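Local coordinates for protein CRISPR-associated endonuclease Cas1 (Thermotoga maritima, PDB 4XTK) that probably acts as a metal-dependent double-stranded DNA endonuclease in CRISPR adaptive immunity, working as a homodimer that assembles with a Cas2 homodimer, at residues E[244-249]-E[280-285]; E[195-200]-E[237-242]; E[168-171]-E[175-178]. One frame throughout, in Å; residues are numbered along the deposited sequence.

Contact 1: E[244-249]-E[280-285]; sequences DRLFLN and KNYEQA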
loop_
_atom_site.group_PDB
_atom_site.type_symbol
_atom_site.label_atom_id
_atom_site.label_comp_id
_atom_site.label_asym_id
_atom_site.label_seq_id
_atom_site.Cartn_x
_atom_site.Cartn_y
_atom_site.Cartn_z
ATOM N N ASP E 244 -30.436 6.152 0.922
ATOM C CA ASP E 244 -31.733 6.792 1.138
ATOM C C ASP E 244 -32.896 5.964 0.590
ATOM O O ASP E 244 -33.941 5.836 1.236
ATOM C CB ASP E 244 -31.750 8.190 0.515
ATOM C CG ASP E 244 -30.688 9.101 1.103
ATOM O OD1 ASP E 244 -30.186 8.805 2.210
ATOM O OD2 ASP E 244 -30.358 10.117 0.458
ATOM N N ARG E 245 -32.718 5.411 -0.604
ATOM C CA ARG E 245 -33.709 4.508 -1.168
ATOM C C ARG E 245 -33.966 3.346 -0.215
ATOM O O ARG E 245 -35.110 2.951 0.014
ATOM C CB ARG E 245 -33.252 3.986 -2.532
ATOM C CG ARG E 245 -34.063 2.802 -3.046
ATOM C CD ARG E 245 -33.892 2.634 -4.545
ATOM N NE ARG E 245 -34.363 3.810 -5.276
ATOM C CZ ARG E 245 -33.688 4.406 -6.254
ATOM N NH1 ARG E 245 -32.502 3.936 -6.627
ATOM N NH2 ARG E 245 -34.199 5.471 -6.861
ATOM N N LEU E 246 -32.888 2.820 0.353
ATOM C CA LEU E 246 -32.971 1.708 1.285
ATOM C C LEU E 246 -33.684 2.123 2.570
ATOM O O LEU E 246 -34.495 1.372 3.111
ATOM C CB LEU E 246 -31.573 1.187 1.594
ATOM C CG LEU E 246 -31.435 -0.207 2.182
ATOM C CD1 LEU E 246 -32.092 -1.212 1.258
ATOM C CD2 LEU E 246 -29.961 -0.518 2.369
ATOM N N PHE E 247 -33.381 3.327 3.046
ATOM C CA PHE E 247 -33.973 3.842 4.280
ATOM C C PHE E 247 -35.485 3.987 4.165
ATOM O O PHE E 247 -36.226 3.550 5.048
ATOM C CB PHE E 247 -33.344 5.186 4.660
ATOM C CG PHE E 247 -34.207 6.023 5.551
ATOM C CD1 PHE E 247 -34.411 5.668 6.874
ATOM C CD2 PHE E 247 -34.826 7.164 5.064
ATOM C CE1 PHE E 247 -35.220 6.436 7.696
ATOM C CE2 PHE E 247 -35.635 7.939 5.884
ATOM C CZ PHE E 247 -35.830 7.574 7.200
ATOM N N LEU E 248 -35.931 4.605 3.077
ATOM C CA LEU E 248 -37.356 4.773 2.812
ATOM C C LEU E 248 -38.058 3.421 2.669
ATOM O O LEU E 248 -39.062 3.153 3.331
ATOM C CB LEU E 248 -37.575 5.607 1.546
ATOM C CG LEU E 248 -37.331 7.118 1.608
ATOM C CD1 LEU E 248 -37.563 7.749 0.240
ATOM C CD2 LEU E 248 -38.208 7.773 2.659
ATOM N N ASN E 249 -37.518 2.574 1.801
ATOM C CA ASN E 249 -38.130 1.282 1.523
ATOM C C ASN E 249 -38.285 0.431 2.775
ATOM O O ASN E 249 -39.328 -0.181 2.988
ATOM C CB ASN E 249 -37.314 0.524 0.475
ATOM C CG ASN E 249 -37.458 1.117 -0.912
ATOM O OD1 ASN E 249 -38.165 2.108 -1.104
ATOM N ND2 ASN E 249 -36.780 0.520 -1.884
ATOM N N LYS E 280 -28.062 -7.251 4.271
ATOM C CA LYS E 280 -28.524 -8.068 3.151
ATOM C C LYS E 280 -29.220 -7.230 2.083
ATOM O O LYS E 280 -28.931 -7.367 0.895
ATOM C CB LYS E 280 -29.470 -9.175 3.632
ATOM C CG LYS E 280 -28.792 -10.287 4.419
ATOM C CD LYS E 280 -29.800 -11.330 4.868
ATOM C CE LYS E 280 -29.155 -12.687 5.119
ATOM N NZ LYS E 280 -28.428 -12.726 6.419
ATOM N N ASN E 281 -30.141 -6.372 2.510
ATOM C CA ASN E 281 -30.839 -5.482 1.590
ATOM C C ASN E 281 -29.882 -4.520 0.913
ATOM O O ASN E 281 -30.029 -4.217 -0.272
ATOM C CB ASN E 281 -31.926 -4.692 2.319
ATOM C CG ASN E 281 -33.148 -5.522 2.606
ATOM O OD1 ASN E 281 -34.051 -5.618 1.777
ATOM N ND2 ASN E 281 -33.187 -6.132 3.782
ATOM N N TYR E 282 -28.908 -4.039 1.682
ATOM C CA TYR E 282 -27.866 -3.174 1.154
ATOM C C TYR E 282 -27.095 -3.881 0.058
ATOM O O TYR E 282 -26.877 -3.321 -1.014
ATOM C CB TYR E 282 -26.907 -2.729 2.261
ATOM C CG TYR E 282 -25.710 -1.946 1.765
ATOM C CD1 TYR E 282 -25.772 -0.563 1.611
ATOM C CD2 TYR E 282 -24.509 -2.583 1.463
ATOM C CE1 TYR E 282 -24.673 0.159 1.164
ATOM C CE2 TYR E 282 -23.405 -1.866 1.013
ATOM C CZ TYR E 282 -23.496 -0.500 0.864
ATOM O OH TYR E 282 -22.407 0.209 0.417
ATOM N N GLU E 283 -26.670 -5.109 0.336
ATOM C CA GLU E 283 -25.857 -5.847 -0.616
ATOM C C GLU E 283 -26.691 -6.175 -1.843
ATOM O O GLU E 283 -26.168 -6.343 -2.944
ATOM C CB GLU E 283 -25.290 -7.119 0.020
ATOM C CG GLU E 283 -23.945 -6.954 0.766
ATOM C CD GLU E 283 -22.901 -6.095 0.035
ATOM O OE1 GLU E 283 -22.949 -5.979 -1.213
ATOM O OE2 GLU E 283 -22.016 -5.539 0.723
ATOM N N GLN E 284 -27.998 -6.245 -1.642
ATOM C CA GLN E 284 -28.919 -6.416 -2.747
ATOM C C GLN E 284 -29.015 -5.121 -3.554
ATOM O O GLN E 284 -29.165 -5.147 -4.770
ATOM C CB GLN E 284 -30.298 -6.835 -2.238
ATOM C CG GLN E 284 -31.200 -7.378 -3.318
ATOM C CD GLN E 284 -30.563 -8.542 -4.044
ATOM O OE1 GLN E 284 -29.996 -9.437 -3.417
ATOM N NE2 GLN E 284 -30.645 -8.537 -5.371
ATOM N N ALA E 285 -28.914 -3.986 -2.873
ATOM C CA ALA E 285 -29.042 -2.699 -3.544
ATOM C C ALA E 285 -27.888 -2.469 -4.518
ATOM O O ALA E 285 -28.089 -1.975 -5.628
ATOM C CB ALA E 285 -29.116 -1.574 -2.524
#
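The largely helical part of Cas1 is held together by helix-helix packing, and the meeting of helix 230-252 with helix 272-287 is a spare example, in which one leucine, Leu246, lies against Asn281 and Tyr282. The CA atoms of Leu246 and Tyr282 are 7.1 Å apart, far enough for a side chain to be needed to bridge the helices. Leu246 does so with its two methyls divided between neighbouring residues. With CG swung anti to the backbone N (chi1 -161°), its branch projects across the interface. CD1 comes within 3.6 Å of CB of Asn281, touching the root of that side chain and not its amide. CD2 settles at the backbone of the next residue, 3.6 Å from CA of Tyr282. The contact is thus van der Waals in kind, with no hydrogen bond between the segments.

ND2 of Asn281 and the hydroxyl of Tyr282 find their partners outside it. ND2 of Asn281 donates to the carbonyl of Leu277, one turn earlier in its own helix, which leaves the CB of Asn281 as the part that faces Leu246. The Tyr282 ring packs on Leu199 and Leu200 of helix 188-208 and on Val242 of helix 230-252, and its hydroxyl is hydrogen-bonded to Thr203. On the other helix, Phe247 turns to Ala189 and Ile193, and Asp244 bonds through OD2 to the hydroxyl of Tyr162, so that neighbouring positions of one helical turn serve different partners. What remains for this interface is the branched end of Leu246, whose CD2 reaches the edge of the Tyr282 ring near its plane and lies 3.8 Å from CB of Tyr282.

Contact 2: E[195-200]-E[237-242]; sequences FGNSLL and LFKPAV
Segments 195-200 and 237-242 are helical pieces whose axes approach to 10.4 Å at an angle of 123°, steeply crossed and nearer antiparallel than parallel, with Asn197 and Lys239 closest in backbone at 7.0 Å between CA atoms. The second segment is kinked and includes a wider pi-type turn at 239-242.

Two side chains of helix 188-208 fill the angle between the axes. Leu200 points at the other helix and sets CD2 over the peptide link between Phe238 and Lys239, 3.8 Å from C of Phe238; the same methyl is 4.1 Å from CB of Phe238, while the ring of that phenylalanine leads off elsewhere. Asn197 crosses Lys239 at about a right angle, yet the terminal O-to-N edge of its amide runs along the lysine stem. OD1 lies 3.7 Å from CG of Lys239, and ND2 is 3.6 Å from CE of Lys239. These are contacts with the aliphatic stem, not hydrogen bonds. Because the lysine is fully extended beyond CG (chi3 171°), it offers a straight rod to the amide and delivers NZ to the hydroxyl of Tyr201, with which it is hydrogen-bonded. A long, weak ion pair also links NZ to Glu236, a manganese ligand by similarity, which places the lysine beside the probable metal site.

Around this crossing, helix 301-316 receives the ring of Phe238 at Leu304 and Ile305, helix 103-127 meets Leu237 and Pro240, and helix 272-287 borders Phe195 through Phe278.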
loop_
_atom_site.group_PDB
_atom_site.type_symbol
_atom_site.label_atom_id
_atom_site.label_comp_id
_atom_site.label_asym_id
_atom_site.label_seq_id
_atom_site.Cartn_x
_atom_site.Cartn_y
_atom_site.Cartn_z
ATOM N N PHE E 195 -25.790 4.198 9.735
ATOM C CA PHE E 195 -25.372 2.830 9.469
ATOM C C PHE E 195 -25.190 2.590 7.970
ATOM O O PHE E 195 -24.170 2.048 7.545
ATOM C CB PHE E 195 -26.375 1.837 10.048
ATOM C CG PHE E 195 -25.961 0.410 9.882
ATOM C CD1 PHE E 195 -24.942 -0.122 10.656
ATOM C CD2 PHE E 195 -26.576 -0.398 8.936
ATOM C CE1 PHE E 195 -24.545 -1.447 10.498
ATOM C CE2 PHE E 195 -26.190 -1.721 8.774
ATOM C CZ PHE E 195 -25.172 -2.246 9.555
ATOM N N GLY E 196 -26.179 3.002 7.179
ATOM C CA GLY E 196 -26.116 2.877 5.734
ATOM C C GLY E 196 -24.921 3.613 5.148
ATOM O O GLY E 196 -24.201 3.072 4.300
ATOM N N ASN E 197 -24.706 4.845 5.602
ATOM C CA ASN E 197 -23.569 5.633 5.141
ATOM C C ASN E 197 -22.246 4.940 5.402
ATOM O O ASN E 197 -21.388 4.886 4.524
ATOM C CB ASN E 197 -23.566 7.011 5.796
ATOM C CG ASN E 197 -24.519 7.962 5.123
ATOM O OD1 ASN E 197 -25.159 7.611 4.129
ATOM N ND2 ASN E 197 -24.629 9.167 5.658
ATOM N N SER E 198 -22.090 4.404 6.609
ATOM C CA SER E 198 -20.875 3.688 6.966
ATOM C C SER E 198 -20.636 2.520 6.006
ATOM O O SER E 198 -19.510 2.318 5.544
ATOM C CB SER E 198 -20.940 3.190 8.409
ATOM O OG SER E 198 -21.687 1.990 8.501
ATOM N N LEU E 199 -21.693 1.775 5.688
ATOM C CA LEU E 199 -21.586 0.670 4.739
ATOM C C LEU E 199 -21.123 1.172 3.376
ATOM O O LEU E 199 -20.267 0.559 2.741
ATOM C CB LEU E 199 -22.921 -0.067 4.595
ATOM C CG LEU E 199 -23.373 -0.873 5.812
ATOM C CD1 LEU E 199 -24.673 -1.617 5.523
ATOM C CD2 LEU E 199 -22.271 -1.829 6.250
ATOM N N LEU E 200 -21.691 2.291 2.935
ATOM C CA LEU E 200 -21.347 2.870 1.639
ATOM C C LEU E 200 -19.875 3.293 1.617
ATOM O O LEU E 200 -19.147 2.966 0.679
ATOM C CB LEU E 200 -22.268 4.058 1.315
ATOM C CG LEU E 200 -22.085 4.768 -0.030
ATOM C CD1 LEU E 200 -21.995 3.766 -1.166
ATOM C CD2 LEU E 200 -23.240 5.713 -0.290
ATOM N N LEU E 237 -22.054 10.968 -3.952
ATOM C CA LEU E 237 -22.849 10.811 -5.159
ATOM C C LEU E 237 -23.910 9.731 -5.007
ATOM O O LEU E 237 -24.970 9.794 -5.628
ATOM C CB LEU E 237 -21.953 10.470 -6.351
ATOM C CG LEU E 237 -21.246 11.602 -7.100
ATOM C CD1 LEU E 237 -20.195 12.282 -6.236
ATOM C CD2 LEU E 237 -20.631 11.071 -8.385
ATOM N N PHE E 238 -23.579 8.699 -4.242
ATOM C CA PHE E 238 -24.412 7.506 -4.193
ATOM C C PHE E 238 -25.295 7.370 -2.957
ATOM O O PHE E 238 -26.020 6.382 -2.821
ATOM C CB PHE E 238 -23.512 6.291 -4.364
ATOM C CG PHE E 238 -22.725 6.330 -5.632
ATOM C CD1 PHE E 238 -23.269 5.850 -6.807
ATOM C CD2 PHE E 238 -21.462 6.903 -5.665
ATOM C CE1 PHE E 238 -22.561 5.909 -7.988
ATOM C CE2 PHE E 238 -20.750 6.966 -6.835
ATOM C CZ PHE E 238 -21.299 6.470 -8.001
ATOM N N LYS E 239 -25.232 8.351 -2.065
ATOM C CA LYS E 239 -26.024 8.318 -0.839
ATOM C C LYS E 239 -27.545 8.233 -1.099
ATOM O O LYS E 239 -28.244 7.463 -0.428
ATOM C CB LYS E 239 -25.693 9.534 0.040
ATOM C CG LYS E 239 -24.473 9.343 0.932
ATOM C CD LYS E 239 -24.075 10.626 1.671
ATOM C CE LYS E 239 -22.986 10.330 2.704
ATOM N NZ LYS E 239 -22.550 11.533 3.453
ATOM N N PRO E 240 -28.072 9.026 -2.054
ATOM C CA PRO E 240 -29.502 8.852 -2.338
ATOM C C PRO E 240 -29.909 7.481 -2.898
ATOM O O PRO E 240 -30.840 6.873 -2.369
ATOM C CB PRO E 240 -29.783 9.945 -3.375
ATOM C CG PRO E 240 -28.747 10.968 -3.132
ATOM C CD PRO E 240 -27.524 10.212 -2.735
ATOM N N ALA E 241 -29.211 6.995 -3.921
ATOM C CA ALA E 241 -29.654 5.797 -4.643
ATOM C C ALA E 241 -29.449 4.523 -3.833
ATOM O O ALA E 241 -30.198 3.558 -3.986
ATOM C CB ALA E 241 -28.936 5.685 -5.977
ATOM N N VAL E 242 -28.438 4.516 -2.972
ATOM C CA VAL E 242 -28.178 3.348 -2.143
ATOM C C VAL E 242 -28.787 3.498 -0.754
ATOM O O VAL E 242 -29.749 2.814 -0.417
ATOM C CB VAL E 242 -26.673 3.077 -1.997
ATOM C CG1 VAL E 242 -26.451 1.862 -1.132
ATOM C CG2 VAL E 242 -26.039 2.879 -3.360
#

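Contact 3: E[168-171]-E[175-178]; sequences SLVS and FRIE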
loop_
_atom_site.group_PDB
_atom_site.type_symbol
_atom_site.label_atom_id
_atom_site.label_comp_id
_atom_site.label_asym_id
_atom_site.label_seq_id
_atom_site.Cartn_x
_atom_site.Cartn_y
_atom_site.Cartn_z
ATOM N N SER E 168 -40.850 14.043 4.088
ATOM C CA SER E 168 -42.236 14.123 3.638
ATOM C C SER E 168 -42.688 12.800 3.019
ATOM O O SER E 168 -43.872 12.603 2.746
ATOM C CB SER E 168 -42.420 15.272 2.642
ATOM O OG SER E 168 -41.653 15.081 1.469
ATOM N N LEU E 169 -41.736 11.897 2.803
ATOM C CA LEU E 169 -42.029 10.575 2.262
ATOM C C LEU E 169 -42.173 9.526 3.357
ATOM O O LEU E 169 -42.498 8.373 3.081
ATOM C CB LEU E 169 -40.930 10.153 1.287
ATOM C CG LEU E 169 -40.818 11.033 0.046
ATOM C CD1 LEU E 169 -39.575 10.679 -0.743
ATOM C CD2 LEU E 169 -42.068 10.893 -0.813
ATOM N N VAL E 170 -41.935 9.933 4.599
ATOM C CA VAL E 170 -41.974 9.006 5.725
ATOM C C VAL E 170 -43.305 9.077 6.466
ATOM O O VAL E 170 -43.666 10.112 7.019
ATOM C CB VAL E 170 -40.838 9.282 6.714
ATOM C CG1 VAL E 170 -40.966 8.368 7.916
ATOM C CG2 VAL E 170 -39.505 9.093 6.038
ATOM N N SER E 171 -44.029 7.965 6.472
ATOM C CA SER E 171 -45.355 7.915 7.073
ATOM C C SER E 171 -45.318 7.978 8.601
ATOM O O SER E 171 -45.989 8.816 9.211
ATOM C CB SER E 171 -46.075 6.647 6.618
ATOM O OG SER E 171 -45.870 6.436 5.232
ATOM N N PHE E 175 -40.124 7.618 12.767
ATOM C CA PHE E 175 -39.065 7.322 11.812
ATOM C C PHE E 175 -38.625 8.480 10.914
ATOM O O PHE E 175 -37.859 8.270 9.980
ATOM C CB PHE E 175 -39.485 6.124 10.963
ATOM C CG PHE E 175 -39.451 4.839 11.722
ATOM C CD1 PHE E 175 -40.546 4.433 12.467
ATOM C CD2 PHE E 175 -38.305 4.061 11.735
ATOM C CE1 PHE E 175 -40.509 3.262 13.190
ATOM C CE2 PHE E 175 -38.259 2.886 12.455
ATOM C CZ PHE E 175 -39.361 2.487 13.183
ATOM N N ARG E 176 -39.144 9.679 11.145
ATOM C CA ARG E 176 -38.676 10.847 10.392
ATOM C C ARG E 176 -37.272 11.268 10.827
ATOM O O ARG E 176 -36.904 11.143 11.997
ATOM C CB ARG E 176 -39.647 12.026 10.538
ATOM C CG ARG E 176 -41.013 11.735 9.955
ATOM C CD ARG E 176 -41.863 12.971 9.786
ATOM N NE ARG E 176 -43.027 12.676 8.955
ATOM C CZ ARG E 176 -43.663 13.574 8.212
ATOM N NH1 ARG E 176 -43.248 14.835 8.189
ATOM N NH2 ARG E 176 -44.708 13.208 7.485
ATOM N N ILE E 177 -36.492 11.758 9.869
ATOM C CA ILE E 177 -35.132 12.210 10.135
ATOM C C ILE E 177 -35.128 13.442 11.026
ATOM O O ILE E 177 -34.213 13.631 11.828
ATOM C CB ILE E 177 -34.388 12.534 8.829
ATOM C CG1 ILE E 177 -34.483 11.352 7.861
ATOM C CG2 ILE E 177 -32.937 12.922 9.109
ATOM C CD1 ILE E 177 -34.074 11.689 6.444
ATOM N N GLU E 178 -36.183 14.246 10.906
ATOM C CA GLU E 178 -36.232 15.571 11.515
ATOM C C GLU E 178 -35.043 16.377 10.987
ATOM O O GLU E 178 -34.981 16.704 9.800
ATOM C CB GLU E 178 -36.220 15.484 13.042
ATOM C CG GLU E 178 -37.445 14.797 13.636
ATOM C CD GLU E 178 -38.749 15.489 13.270
ATOM O OE1 GLU E 178 -38.843 16.722 13.459
ATOM O OE2 GLU E 178 -39.682 14.799 12.800
#
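The guanidinium group of Arg176 meets the carbonyl oxygen of Val170 obliquely, whereas the other flat group, the Phe175 ring, leads away from 168-171 to meet the ring of Phe188 with the planes at about 35°. NE and NH2 of Arg176 both donate to Val170 O, each at 3.3 Å, and both bonds are weak, bent to about 130° at the hydrogen. One carbonyl oxygen thus faces a two-pronged donor, a weak link between the two arms of the loop. The arginine reaches it because its CG sits anti to the carbonyl carbon (chi1 -64°) and the chain then runs extended as far as NE.

Beside these weak bonds lies an apolar contact. Val170 directs CG1 toward 175-178, 3.9 Å from CG of Arg176. The same methyl lies 4.1 Å from CB of Phe175 and 3.7 Å from the carbonyl O of Phe175.

Asp167, just ahead of the first segment, accepts the N-H of Ile177 at OD1, and Arg176 also touches it. The whole loop runs between helix 148-166 and helix 188-208. Ile177 rests on Tyr163 and Ile166 of the former, and helix 230-252 also borders the loop, where Val251 touches Phe175, Leu248 touches Val170 and Asn252 bonds through ND2 to the carbonyl of Leu169.

In the fold
Helix 230-252 supplies a segment to contacts 1 and 2, and the loop of contact 3 packs against it. Contacts 1 and 2 lie on successive turns of it, their centres 9 Å apart, and join directly: Asp244 N is 2.9 Å from Lys239 O, a probable hydrogen bond, and Tyr282 CE1 packs 3.4 Å from Val242 CG1. Contact 3 touches contact 1 through Phe247 and Leu248, where Leu248 CD1 lies 3.7 Å from Leu169 CD1, but its nearest atoms stay about 10 Å from contact 2. Contact 2 alone adjoins the manganese site inferred by similarity: between nearest side-chain atoms, Lys239 is about 3 Å from Glu236 and about 6 Å from Glu155.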